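Local structure of ABC sugar (Ribose) transporter, periplasmic substrate-binding subunit (Rhodobacter sphaeroides, 3L49) at residues G205-L210 with P227-M232; Y108-E113 with A244-S249; E4-G9 with R261-Q266; P77-I82 with T94-A99; K158-E163 with G190-I195. The protein probably binds a sugar in the periplasm and passes it to an ABC transporter, as in other bacterial solute-binding proteins. All blocks are in the same frame, centred on the assembly; numbering follows the deposited sequence.

Interaction 1: G205-L210 with P227-M232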
# COMPACT_ATOMS: atom_id res chain seq x y z
N GLY A 205 -5.58 -5.02 13.69
CA GLY A 205 -5.85 -4.48 15.02
C GLY A 205 -7.30 -4.11 15.26
O GLY A 205 -7.86 -4.43 16.31
N ALA A 206 -7.90 -3.44 14.28
CA ALA A 206 -9.29 -2.98 14.38
C ALA A 206 -10.25 -4.15 14.56
O ALA A 206 -11.17 -4.09 15.38
CB ALA A 206 -9.68 -2.14 13.16
N THR A 207 -10.00 -5.22 13.81
CA THR A 207 -10.76 -6.47 13.90
C THR A 207 -10.62 -7.11 15.28
O THR A 207 -11.63 -7.49 15.89
CB THR A 207 -10.31 -7.46 12.81
OG1 THR A 207 -10.29 -6.78 11.55
CG2 THR A 207 -11.24 -8.66 12.72
N GLN A 208 -9.38 -7.20 15.78
CA GLN A 208 -9.09 -7.74 17.11
C GLN A 208 -9.86 -7.00 18.22
O GLN A 208 -10.43 -7.64 19.11
CB GLN A 208 -7.60 -7.71 17.38
CG GLN A 208 -6.81 -8.84 16.71
CD GLN A 208 -5.30 -8.58 16.69
OE1 GLN A 208 -4.53 -9.38 16.15
NE2 GLN A 208 -4.88 -7.46 17.28
N ALA A 209 -9.88 -5.66 18.12
CA ALA A 209 -10.61 -4.79 19.05
C ALA A 209 -12.12 -5.01 19.06
O ALA A 209 -12.73 -5.08 20.12
CB ALA A 209 -10.29 -3.32 18.77
N LEU A 210 -12.72 -5.10 17.86
CA LEU A 210 -14.16 -5.34 17.71
C LEU A 210 -14.55 -6.69 18.27
O LEU A 210 -15.60 -6.83 18.91
CB LEU A 210 -14.57 -5.29 16.23
CG LEU A 210 -14.53 -3.96 15.48
CD1 LEU A 210 -14.82 -4.20 14.00
CD2 LEU A 210 -15.49 -2.93 16.07
N PRO A 227 -1.43 -12.28 5.09
CA PRO A 227 -1.94 -13.60 5.50
C PRO A 227 -2.87 -13.60 6.72
O PRO A 227 -3.87 -14.32 6.72
CB PRO A 227 -0.67 -14.40 5.79
CG PRO A 227 0.33 -13.82 4.87
CD PRO A 227 0.02 -12.34 4.82
N GLU A 228 -2.56 -12.77 7.71
CA GLU A 228 -3.41 -12.60 8.90
C GLU A 228 -4.77 -11.97 8.63
O GLU A 228 -5.77 -12.38 9.21
CB GLU A 228 -2.67 -11.86 10.03
CG GLU A 228 -1.34 -11.21 9.63
CD GLU A 228 -0.63 -10.47 10.77
OE1 GLU A 228 0.43 -9.86 10.52
OE2 GLU A 228 -1.13 -10.51 11.93
N PHE A 229 -4.83 -10.98 7.73
CA PHE A 229 -6.12 -10.37 7.41
C PHE A 229 -7.00 -11.21 6.48
O PHE A 229 -8.21 -11.27 6.65
CB PHE A 229 -5.98 -8.92 6.92
CG PHE A 229 -7.27 -8.14 7.00
CD1 PHE A 229 -7.77 -7.71 8.23
CD2 PHE A 229 -8.01 -7.85 5.85
CE1 PHE A 229 -8.97 -7.00 8.31
CE2 PHE A 229 -9.20 -7.14 5.92
CZ PHE A 229 -9.68 -6.71 7.15
N VAL A 230 -6.37 -11.86 5.50
CA VAL A 230 -7.04 -12.83 4.62
C VAL A 230 -7.75 -13.92 5.42
O VAL A 230 -8.94 -14.18 5.23
CB VAL A 230 -6.02 -13.45 3.62
CG1 VAL A 230 -6.63 -14.60 2.83
CG2 VAL A 230 -5.51 -12.39 2.68
N GLU A 231 -7.01 -14.54 6.34
CA GLU A 231 -7.53 -15.57 7.23
C GLU A 231 -8.70 -15.09 8.10
O GLU A 231 -9.63 -15.84 8.37
CB GLU A 231 -6.40 -16.10 8.11
CG GLU A 231 -6.57 -17.56 8.50
CD GLU A 231 -5.53 -18.03 9.50
OE1 GLU A 231 -4.51 -17.32 9.70
OE2 GLU A 231 -5.72 -19.12 10.09
N MET A 232 -8.63 -13.83 8.53
CA MET A 232 -9.73 -13.17 9.27
C MET A 232 -10.97 -12.96 8.40
O MET A 232 -12.10 -13.13 8.88
CB MET A 232 -9.26 -11.82 9.82
CG MET A 232 -8.44 -11.87 11.10
SD MET A 232 -7.67 -10.27 11.41
CE MET A 232 -7.28 -10.42 13.14
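Thr207 and Met232 meet end to end between two neighbouring helices of a Rossmann-like beta-alpha-beta layer. Helix 200-212 lies between strands 194-197 and 219-222 in the chain, and helix 227-234 between strands 219-222 and 240-245. The axes of the two short segments approach to 11.3 Å, at 43° to each other. The gap is bridged by long side chains rather than by close backbones. Met232 does most of this. Its CG is anti to its own carbonyl carbon (chi1 -80°), and the chain runs extended from there toward helix 200-212. The sulfur SD then sits 4.1 Å from Thr207 CB, and the methyl CG2 of Thr207 lies equally near. Beyond the sulfur, the methyl CE of Met232 reaches Gln208 CG at 3.9 Å. There the two chains cross at about a right angle, and Gln208 offers its aliphatic part, not its amide. Phe229 meets the hydroxyl branch of Thr207 instead. Its ring turns an edge to the threonine and also touches Met203 and Val243. The hydroxyl of Thr207 is not left to the ring. It hydrogen-bonds to the carbonyl O of Met203, one turn back in its helix, and to the OG1 of Thr220 in strand 219-222. Thr207 OG1 lies close to the plane of the Phe229 ring, 3.5 Å from CE1.

Interaction 2: Y108-E113 with A244-S249; sequences YSIGAE and AAQQPS
Ile110 turns its CG2 methyl anti to the backbone N, and this branch meets Ala244. The same torsion, chi1 -80°, leaves CG1 beside the backbone N. A nearly extended chi2 of 161° then carries CD1 out toward Gln246. The close touch is methyl to methyl: Ile110 CG2 lies 3.7 Å from Ala244 CB. The CD1 branch reaches the chain of Gln246 less firmly, 4.5 Å from its CG. The Ile110 and Ala244 CA atoms stand 6.4 Å apart, a close approach that suits the small alanine. Val223 touches Ile110, Ala244 and Gln246 and adds to this buried patch. Gln246 serves two surroundings at once. Its aliphatic part faces Ile110, while its amide turns to polar partners. OE1 hydrogen-bonds to Ser105 OG, and NE2 hydrogen-bonds to a bound molecule of unknown identity, which may come from the crystallisation liquor. The backbone of Gln246 is tied to Asp224. Just beyond, Gln247 takes the N-cap position of helix 248-263. The 244-249 segment thus leaves strand 240-245 in one lobe and enters a helix of the other, while helix 107-122 starts right after strand 101-105. Such a crossing beside a bound molecule is consistent with the hinge and cleft of a two-lobed periplasmic binding protein.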
# COMPACT_ATOMS: atom_id res chain seq x y z
N TYR A 108 -7.13 2.40 -8.56
CA TYR A 108 -8.37 3.06 -8.94
C TYR A 108 -9.56 2.10 -8.86
O TYR A 108 -10.59 2.44 -8.29
CB TYR A 108 -8.25 3.61 -10.36
CG TYR A 108 -7.13 4.61 -10.55
CD1 TYR A 108 -5.86 4.20 -10.95
CD2 TYR A 108 -7.34 5.97 -10.34
CE1 TYR A 108 -4.83 5.11 -11.14
CE2 TYR A 108 -6.33 6.88 -10.52
CZ TYR A 108 -5.08 6.45 -10.92
OH TYR A 108 -4.08 7.38 -11.10
N SER A 109 -9.40 0.92 -9.45
CA SER A 109 -10.40 -0.16 -9.38
C SER A 109 -10.48 -0.68 -7.95
O SER A 109 -11.57 -0.76 -7.38
CB SER A 109 -10.03 -1.33 -10.31
OG SER A 109 -9.97 -0.94 -11.67
N ILE A 110 -9.32 -1.03 -7.40
CA ILE A 110 -9.19 -1.48 -6.02
C ILE A 110 -9.91 -0.54 -5.05
O ILE A 110 -10.75 -0.99 -4.28
CB ILE A 110 -7.69 -1.63 -5.63
CG1 ILE A 110 -7.14 -2.96 -6.16
CG2 ILE A 110 -7.47 -1.54 -4.11
CD1 ILE A 110 -5.61 -2.99 -6.22
N GLY A 111 -9.62 0.76 -5.15
CA GLY A 111 -10.17 1.74 -4.23
C GLY A 111 -11.68 1.79 -4.34
O GLY A 111 -12.38 1.85 -3.33
N ALA A 112 -12.17 1.74 -5.58
CA ALA A 112 -13.60 1.81 -5.84
C ALA A 112 -14.33 0.55 -5.39
O ALA A 112 -15.27 0.64 -4.61
CB ALA A 112 -13.86 2.08 -7.33
N GLU A 113 -13.86 -0.62 -5.84
CA GLU A 113 -14.50 -1.90 -5.53
C GLU A 113 -14.59 -2.21 -4.04
O GLU A 113 -15.62 -2.68 -3.57
CB GLU A 113 -13.83 -3.06 -6.25
CG GLU A 113 -14.20 -3.14 -7.73
CD GLU A 113 -13.35 -4.14 -8.50
OE1 GLU A 113 -13.19 -5.29 -8.03
OE2 GLU A 113 -12.85 -3.76 -9.58
N ALA A 244 -8.63 -6.26 -0.55
CA ALA A 244 -8.09 -6.24 -1.91
C ALA A 244 -6.72 -6.91 -1.91
O ALA A 244 -5.72 -6.30 -1.52
CB ALA A 244 -8.00 -4.81 -2.42
N ALA A 245 -6.67 -8.17 -2.34
CA ALA A 245 -5.43 -8.94 -2.29
C ALA A 245 -4.53 -8.69 -3.49
O ALA A 245 -4.86 -9.06 -4.62
CB ALA A 245 -5.74 -10.40 -2.17
N GLN A 246 -3.36 -8.09 -3.23
CA GLN A 246 -2.39 -7.74 -4.26
C GLN A 246 -1.31 -8.80 -4.45
O GLN A 246 -1.23 -9.75 -3.68
CB GLN A 246 -1.69 -6.44 -3.88
CG GLN A 246 -2.57 -5.21 -3.78
CD GLN A 246 -1.73 -3.98 -3.51
OE1 GLN A 246 -1.32 -3.29 -4.44
NE2 GLN A 246 -1.44 -3.73 -2.25
N GLN A 247 -0.47 -8.63 -5.46
CA GLN A 247 0.67 -9.52 -5.68
C GLN A 247 2.03 -8.79 -5.62
O GLN A 247 2.62 -8.52 -6.67
CB GLN A 247 0.52 -10.24 -7.02
CG GLN A 247 -0.72 -11.10 -7.15
CD GLN A 247 -1.13 -11.32 -8.60
OE1 GLN A 247 -0.31 -11.30 -9.51
NE2 GLN A 247 -2.42 -11.55 -8.81
N PRO A 248 2.51 -8.46 -4.39
CA PRO A 248 3.80 -7.75 -4.25
C PRO A 248 4.99 -8.47 -4.89
O PRO A 248 5.85 -7.81 -5.48
CB PRO A 248 3.98 -7.64 -2.74
CG PRO A 248 3.05 -8.64 -2.15
CD PRO A 248 1.88 -8.65 -3.07
N SER A 249 5.03 -9.80 -4.79
CA SER A 249 6.07 -10.59 -5.45
C SER A 249 6.05 -10.44 -6.97
O SER A 249 7.11 -10.43 -7.61
CB SER A 249 5.99 -12.06 -5.04
OG SER A 249 6.42 -12.22 -3.70

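Interaction 3: E4-G9 with R261-Q266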
# COMPACT_ATOMS: atom_id res chain seq x y z
N GLU A 4 23.29 -8.65 -17.27
CA GLU A 4 24.55 -9.35 -16.97
C GLU A 4 25.74 -8.48 -16.54
O GLU A 4 26.49 -8.86 -15.63
CB GLU A 4 24.95 -10.34 -18.08
CG GLU A 4 25.49 -9.71 -19.36
CD GLU A 4 26.86 -10.25 -19.74
OE1 GLU A 4 27.74 -9.43 -20.08
OE2 GLU A 4 27.06 -11.49 -19.70
N GLY A 5 25.89 -7.32 -17.15
CA GLY A 5 26.97 -6.43 -16.75
C GLY A 5 26.45 -5.20 -16.05
O GLY A 5 27.06 -4.13 -16.13
N LYS A 6 25.32 -5.34 -15.36
CA LYS A 6 24.62 -4.17 -14.84
C LYS A 6 24.47 -4.20 -13.33
O LYS A 6 24.44 -5.26 -12.70
CB LYS A 6 23.24 -4.00 -15.50
CG LYS A 6 23.18 -4.29 -17.01
CD LYS A 6 23.55 -3.10 -17.87
CE LYS A 6 23.73 -3.55 -19.32
NZ LYS A 6 23.74 -2.40 -20.27
N THR A 7 24.37 -3.00 -12.75
CA THR A 7 24.15 -2.83 -11.33
C THR A 7 22.89 -2.02 -11.14
O THR A 7 22.77 -0.92 -11.68
CB THR A 7 25.34 -2.11 -10.65
OG1 THR A 7 26.57 -2.72 -11.03
CG2 THR A 7 25.20 -2.17 -9.14
N ILE A 8 21.94 -2.57 -10.39
CA ILE A 8 20.68 -1.90 -10.13
C ILE A 8 20.54 -1.62 -8.64
O ILE A 8 20.61 -2.54 -7.82
CB ILE A 8 19.44 -2.75 -10.60
CG1 ILE A 8 19.64 -3.32 -12.01
CG2 ILE A 8 18.12 -1.96 -10.45
CD1 ILE A 8 19.87 -2.31 -13.13
N GLY A 9 20.37 -0.35 -8.30
CA GLY A 9 20.07 0.03 -6.93
C GLY A 9 18.59 -0.07 -6.60
O GLY A 9 17.74 0.25 -7.43
N ARG A 261 14.17 -4.13 -19.70
CA ARG A 261 13.65 -3.83 -21.03
C ARG A 261 14.23 -2.51 -21.52
O ARG A 261 14.73 -2.43 -22.64
CB ARG A 261 12.12 -3.75 -21.01
CG ARG A 261 11.45 -4.34 -22.23
CD ARG A 261 9.94 -4.10 -22.23
NE ARG A 261 9.27 -5.01 -23.16
CZ ARG A 261 9.14 -4.80 -24.47
NH1 ARG A 261 9.63 -3.70 -25.04
NH2 ARG A 261 8.52 -5.69 -25.23
N HIS A 262 14.16 -1.50 -20.66
CA HIS A 262 14.64 -0.16 -20.94
C HIS A 262 16.13 -0.11 -21.29
O HIS A 262 16.55 0.62 -22.20
CB HIS A 262 14.38 0.73 -19.73
CG HIS A 262 14.97 2.10 -19.83
ND1 HIS A 262 14.39 3.11 -20.56
CD2 HIS A 262 16.10 2.62 -19.29
CE1 HIS A 262 15.13 4.20 -20.47
NE2 HIS A 262 16.18 3.93 -19.71
N LEU A 263 16.93 -0.91 -20.58
CA LEU A 263 18.37 -0.90 -20.75
C LEU A 263 18.79 -1.65 -22.02
O LEU A 263 19.86 -1.40 -22.57
CB LEU A 263 19.07 -1.47 -19.51
CG LEU A 263 18.99 -0.62 -18.23
CD1 LEU A 263 19.52 -1.38 -17.03
CD2 LEU A 263 19.70 0.71 -18.38
N ALA A 264 17.93 -2.55 -22.48
CA ALA A 264 18.12 -3.22 -23.76
C ALA A 264 17.56 -2.38 -24.92
O ALA A 264 17.36 -2.90 -26.02
CB ALA A 264 17.48 -4.61 -23.74
N GLY A 265 17.33 -1.09 -24.68
CA GLY A 265 16.83 -0.15 -25.68
C GLY A 265 15.42 -0.42 -26.18
O GLY A 265 15.12 -0.20 -27.36
N GLN A 266 14.56 -0.89 -25.30
CA GLN A 266 13.21 -1.28 -25.70
C GLN A 266 12.16 -0.38 -25.09
O GLN A 266 12.42 0.33 -24.10
CB GLN A 266 12.94 -2.74 -25.36
CG GLN A 266 13.71 -3.72 -26.22
CD GLN A 266 13.49 -5.16 -25.80
OE1 GLN A 266 12.48 -5.50 -25.18
NE2 GLN A 266 14.44 -6.02 -26.14
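Ile8 and Leu263 reach toward each other and meet by their terminal methyls. Ile8 CD1 and Leu263 CD1 are 4.0 Å apart, and this pair is the close part of the contact. Both side chains start out toward the facing segment. In Ile8 the chain bends at chi2 (-59°), and CD1 becomes its point of contact. In Leu263, CD1 extends away from the backbone (chi2 171°). The backbones remain well separated, with the CA atoms of Lys6 and Leu263 9.2 Å apart. The other side is looser. Lys6 lays only its aliphatic chain near the leucine, with Lys6 CD 4.5 Å from the same Leu263 CD1. Its ammonium group plays no part in the touch. Leu263 and Lys6 are both partly exposed, whereas Ile8 is buried. The helix ends right at the contact. Gly265, with its positive phi, is the C-prime residue of a Schellman motif. Gln266 N bonds back to Arg261 O, and Gly265 N to His262 O at 3.1 Å. The chain therefore turns away just past Leu263. Ile8 belongs to strand 7-12, which lies between strands 37-42 and 64-68. Its backbone pairs with Thr37 and Ile39, and Thr7 N bonds to Asp63. The end of helix 248-263 packs against the start of this strand, so the end of a late helix meets the start of the first strand.

Interaction 4: P77-I82 with T94-A99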
# COMPACT_ATOMS: atom_id res chain seq x y z
N PRO A 77 12.66 16.28 -4.35
CA PRO A 77 13.93 16.91 -4.74
C PRO A 77 15.07 15.92 -4.96
O PRO A 77 16.00 16.21 -5.71
CB PRO A 77 14.26 17.83 -3.56
CG PRO A 77 12.99 17.97 -2.79
CD PRO A 77 12.27 16.68 -2.97
N TRP A 78 15.00 14.77 -4.30
CA TRP A 78 16.04 13.75 -4.41
C TRP A 78 15.84 12.89 -5.64
O TRP A 78 16.81 12.45 -6.26
CB TRP A 78 16.14 12.94 -3.11
CG TRP A 78 16.54 13.84 -1.99
CD1 TRP A 78 15.72 14.37 -1.02
CD2 TRP A 78 17.84 14.40 -1.76
NE1 TRP A 78 16.45 15.20 -0.20
CE2 TRP A 78 17.75 15.24 -0.63
CE3 TRP A 78 19.08 14.26 -2.40
CZ2 TRP A 78 18.85 15.93 -0.12
CZ3 TRP A 78 20.18 14.96 -1.90
CH2 TRP A 78 20.05 15.78 -0.77
N LEU A 79 14.57 12.68 -5.99
CA LEU A 79 14.19 12.04 -7.25
C LEU A 79 14.63 12.89 -8.44
O LEU A 79 15.10 12.37 -9.45
CB LEU A 79 12.68 11.80 -7.28
CG LEU A 79 12.07 10.87 -6.23
CD1 LEU A 79 10.56 10.82 -6.37
CD2 LEU A 79 12.65 9.46 -6.28
N GLN A 80 14.47 14.21 -8.30
CA GLN A 80 14.96 15.19 -9.26
C GLN A 80 16.48 15.08 -9.47
O GLN A 80 16.96 15.14 -10.60
CB GLN A 80 14.58 16.61 -8.81
CG GLN A 80 15.09 17.73 -9.71
CD GLN A 80 14.39 17.74 -11.06
OE1 GLN A 80 13.24 18.15 -11.17
NE2 GLN A 80 15.10 17.29 -12.09
N LYS A 81 17.23 14.90 -8.38
CA LYS A 81 18.68 14.74 -8.44
C LYS A 81 19.15 13.42 -9.08
O LYS A 81 20.23 13.39 -9.68
CB LYS A 81 19.33 14.96 -7.07
CG LYS A 81 19.54 16.44 -6.72
CD LYS A 81 19.53 16.67 -5.21
CE LYS A 81 19.47 18.16 -4.88
NZ LYS A 81 18.79 18.43 -3.58
N ILE A 82 18.34 12.36 -8.97
CA ILE A 82 18.59 11.12 -9.74
C ILE A 82 18.48 11.39 -11.24
O ILE A 82 19.30 10.91 -12.04
CB ILE A 82 17.65 9.95 -9.33
CG1 ILE A 82 17.78 9.64 -7.84
CG2 ILE A 82 17.97 8.67 -10.13
CD1 ILE A 82 16.59 8.90 -7.23
N THR A 94 5.23 4.10 -6.20
CA THR A 94 5.43 5.54 -6.09
C THR A 94 5.12 6.23 -7.42
O THR A 94 5.98 6.32 -8.30
CB THR A 94 6.85 5.88 -5.58
OG1 THR A 94 7.14 5.08 -4.43
CG2 THR A 94 6.96 7.37 -5.19
N ALA A 95 3.89 6.69 -7.57
CA ALA A 95 3.47 7.36 -8.80
C ALA A 95 4.10 8.74 -8.88
O ALA A 95 3.69 9.67 -8.18
CB ALA A 95 1.95 7.45 -8.87
N THR A 96 5.11 8.86 -9.74
CA THR A 96 5.79 10.14 -9.96
C THR A 96 6.20 10.35 -11.42
O THR A 96 6.61 9.40 -12.08
CB THR A 96 7.01 10.36 -8.98
OG1 THR A 96 7.53 11.69 -9.14
CG2 THR A 96 8.14 9.33 -9.18
N PRO A 97 6.04 11.59 -11.93
CA PRO A 97 6.59 12.01 -13.23
C PRO A 97 8.11 11.83 -13.38
O PRO A 97 8.61 11.74 -14.51
CB PRO A 97 6.25 13.50 -13.29
CG PRO A 97 5.07 13.65 -12.40
CD PRO A 97 5.26 12.67 -11.30
N HIS A 98 8.84 11.77 -12.27
CA HIS A 98 10.29 11.59 -12.27
C HIS A 98 10.69 10.19 -12.80
O HIS A 98 11.84 9.99 -13.20
CB HIS A 98 10.86 11.78 -10.87
CG HIS A 98 10.77 13.19 -10.35
ND1 HIS A 98 11.54 14.22 -10.85
CD2 HIS A 98 10.03 13.72 -9.35
CE1 HIS A 98 11.25 15.34 -10.19
NE2 HIS A 98 10.35 15.06 -9.27
N ALA A 99 9.75 9.25 -12.80
CA ALA A 99 10.00 7.87 -13.20
C ALA A 99 9.68 7.56 -14.67
O ALA A 99 8.70 8.06 -15.22
CB ALA A 99 9.23 6.92 -12.29
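A type I beta turn from Thr96 to Ala99 faces one side of helix 72-84, bringing the CA atoms of Leu79 and His98 within 6.4 Å. The helix belongs to a beta-alpha-beta unit of the Rossmann-like sheet, between strands 64-68 and 89-92. The turn lies in the loop that follows strand 89-92. His98 carries the contact. Its ring lies against the helix, with one face over Leu79 and Gln80. Leu79 CB makes a CH-pi contact with it, 4.2 Å from the ring centroid and 28° off the normal. Farther along the same leucine, CD1 reaches the methyl CG2 of Thr96 at 4.0 Å. Leu79 also packs on Leu72 and Leu89, so its side of the contact is buried. Gln80 meets the ring quite differently. With CG anti to the backbone N and a bend at chi2 (69°), its chain folds round to the CE1 corner. The amide plane stands 87° from that of the imidazole, almost upright to it. Both polar ends have partners of their own: His98 ND1 is hydrogen-bonded to Asn83 OD1, and Gln80 NE2 to Asp84 OD2. With an alanine in place of His98, Leu79 CB would probably lose its covering ring and Asn83 OD1 its partner, leaving a gap between turn and helix. Within the turn, His98 N makes a weak bond of 3.4 Å to Thr96 OG1. At the edge of the imidazole, Gln80 OE1 lies in the ring plane, 3.6 Å from CE1 of His98.

Interaction 5: K158-E163 with G190-I195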
# COMPACT_ATOMS: atom_id res chain seq x y z
N LYS A 158 -21.91 7.78 5.67
CA LYS A 158 -21.08 8.93 6.04
C LYS A 158 -19.80 8.57 6.77
O LYS A 158 -19.73 7.57 7.49
CB LYS A 158 -21.91 9.95 6.82
CG LYS A 158 -22.74 10.87 5.92
CD LYS A 158 -23.80 11.65 6.69
CE LYS A 158 -25.02 10.79 6.98
NZ LYS A 158 -26.16 11.61 7.48
N ILE A 159 -18.77 9.38 6.56
CA ILE A 159 -17.48 9.25 7.24
C ILE A 159 -17.54 10.05 8.54
O ILE A 159 -17.82 11.25 8.53
CB ILE A 159 -16.34 9.78 6.33
CG1 ILE A 159 -16.17 8.85 5.12
CG2 ILE A 159 -15.02 9.90 7.09
CD1 ILE A 159 -15.33 9.41 4.00
N ILE A 160 -17.31 9.37 9.68
CA ILE A 160 -17.31 10.08 10.97
C ILE A 160 -16.08 10.96 11.19
O ILE A 160 -14.96 10.61 10.80
CB ILE A 160 -17.61 9.17 12.21
CG1 ILE A 160 -17.22 7.71 11.97
CG2 ILE A 160 -19.10 9.31 12.60
CD1 ILE A 160 -18.02 6.66 12.77
N GLU A 161 -16.32 12.12 11.79
CA GLU A 161 -15.28 13.11 12.05
C GLU A 161 -14.77 12.93 13.48
O GLU A 161 -15.56 12.76 14.40
CB GLU A 161 -15.83 14.53 11.86
CG GLU A 161 -16.64 14.75 10.57
CD GLU A 161 -15.80 14.70 9.29
OE1 GLU A 161 -14.61 15.10 9.33
OE2 GLU A 161 -16.33 14.27 8.25
N PRO A 162 -13.43 12.96 13.67
CA PRO A 162 -12.41 13.07 12.63
C PRO A 162 -11.95 11.71 12.10
O PRO A 162 -12.35 10.66 12.60
CB PRO A 162 -11.25 13.77 13.36
CG PRO A 162 -11.39 13.33 14.79
CD PRO A 162 -12.83 12.89 15.02
N GLU A 163 -11.12 11.75 11.06
CA GLU A 163 -10.49 10.54 10.58
C GLU A 163 -9.32 10.24 11.48
O GLU A 163 -8.62 11.15 11.92
CB GLU A 163 -10.01 10.72 9.14
CG GLU A 163 -11.13 10.68 8.12
CD GLU A 163 -10.80 11.46 6.86
OE1 GLU A 163 -11.75 11.94 6.21
OE2 GLU A 163 -9.59 11.59 6.52
N GLY A 190 -25.98 1.11 16.21
CA GLY A 190 -26.00 1.57 14.82
C GLY A 190 -25.15 2.79 14.52
O GLY A 190 -25.22 3.33 13.42
N ASP A 191 -24.34 3.22 15.49
CA ASP A 191 -23.57 4.47 15.37
C ASP A 191 -22.37 4.35 14.44
O ASP A 191 -21.96 5.31 13.80
CB ASP A 191 -23.10 4.95 16.75
CG ASP A 191 -24.25 5.37 17.67
OD1 ASP A 191 -25.40 5.50 17.20
OD2 ASP A 191 -23.98 5.58 18.87
N VAL A 192 -21.79 3.16 14.38
CA VAL A 192 -20.66 2.89 13.51
C VAL A 192 -20.89 1.50 12.91
O VAL A 192 -21.36 0.59 13.59
CB VAL A 192 -19.29 3.05 14.27
CG1 VAL A 192 -19.32 2.37 15.63
CG2 VAL A 192 -18.09 2.60 13.41
N GLY A 193 -20.62 1.37 11.61
CA GLY A 193 -20.96 0.15 10.90
C GLY A 193 -19.86 -0.41 10.05
O GLY A 193 -19.94 -1.56 9.60
N ALA A 194 -18.81 0.38 9.84
CA ALA A 194 -17.69 -0.04 9.00
C ALA A 194 -16.41 0.66 9.42
O ALA A 194 -16.44 1.75 9.98
CB ALA A 194 -17.99 0.25 7.53
N ILE A 195 -15.28 0.01 9.15
CA ILE A 195 -13.97 0.63 9.37
C ILE A 195 -13.11 0.42 8.12
O ILE A 195 -13.01 -0.69 7.60
CB ILE A 195 -13.24 0.10 10.65
CG1 ILE A 195 -14.15 0.19 11.89
CG2 ILE A 195 -11.96 0.88 10.92
CD1 ILE A 195 -13.49 -0.24 13.22
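Ile160 and Val192 form the apolar part of this contact. The methyl CD1 of Ile160 lies 4.1 Å from Val192 CB and as far from Val192 CG2, so it rests against one branch of the valine. The two side chains cross at about a right angle. Val192 presents CG2 because that methyl is anti to its backbone N, while CG1 sits between the backbone N and the carbonyl carbon (chi1 46°). Ile160 has an unusual chi1 of 27°, away from the staggered positions. Its chain is otherwise extended (chi2 -153°), and only the far methyl makes the touch. Ile218 packs on Val192 as well.

The two segments flank one strand of the Rossmann-like sheet. Strand 126-131 runs parallel between strands 157-159 and 194-197, and the contact spans this strand near Asn127 and Val128. Backbone bonds tie both sides to it: Ile160 pairs with Val128, Gly193 with Asn127, and Ala194 with Leu129.

The polar groups take their partners outside the pair. The carbonyl O of Asp191 lies 4.3 Å from Ile160 CD1, a van der Waals neighbour. That oxygen is hydrogen-bonded to Asn127 ND2, from the strand in the middle. The carboxylate of Asp191 is turned from Ile160, and its OD2 bonds to Asn188 ND2.

Interaction 2 is the fully buried contact, about 9 Å from the centre of the chain. The other four are partly buried. Interaction 3 lies farthest out, at about 27 Å. Interactions 1 and 5 touch: Leu210 CD1 and Ile195 CD1 are 4.2 Å apart, and strand 194-197 leads into helix 200-212. Interactions 3 and 4 lie on the same side of the chain's centre, with interaction 1 opposite them. The 244-249 segment leads into helix 248-263, whose far end carries Leu263 of interaction 3. Interactions 2, 3 and 5 rest mainly on methyl contacts. Interaction 1 adds a sulfur and a ring edge, and interaction 4 an imidazole face.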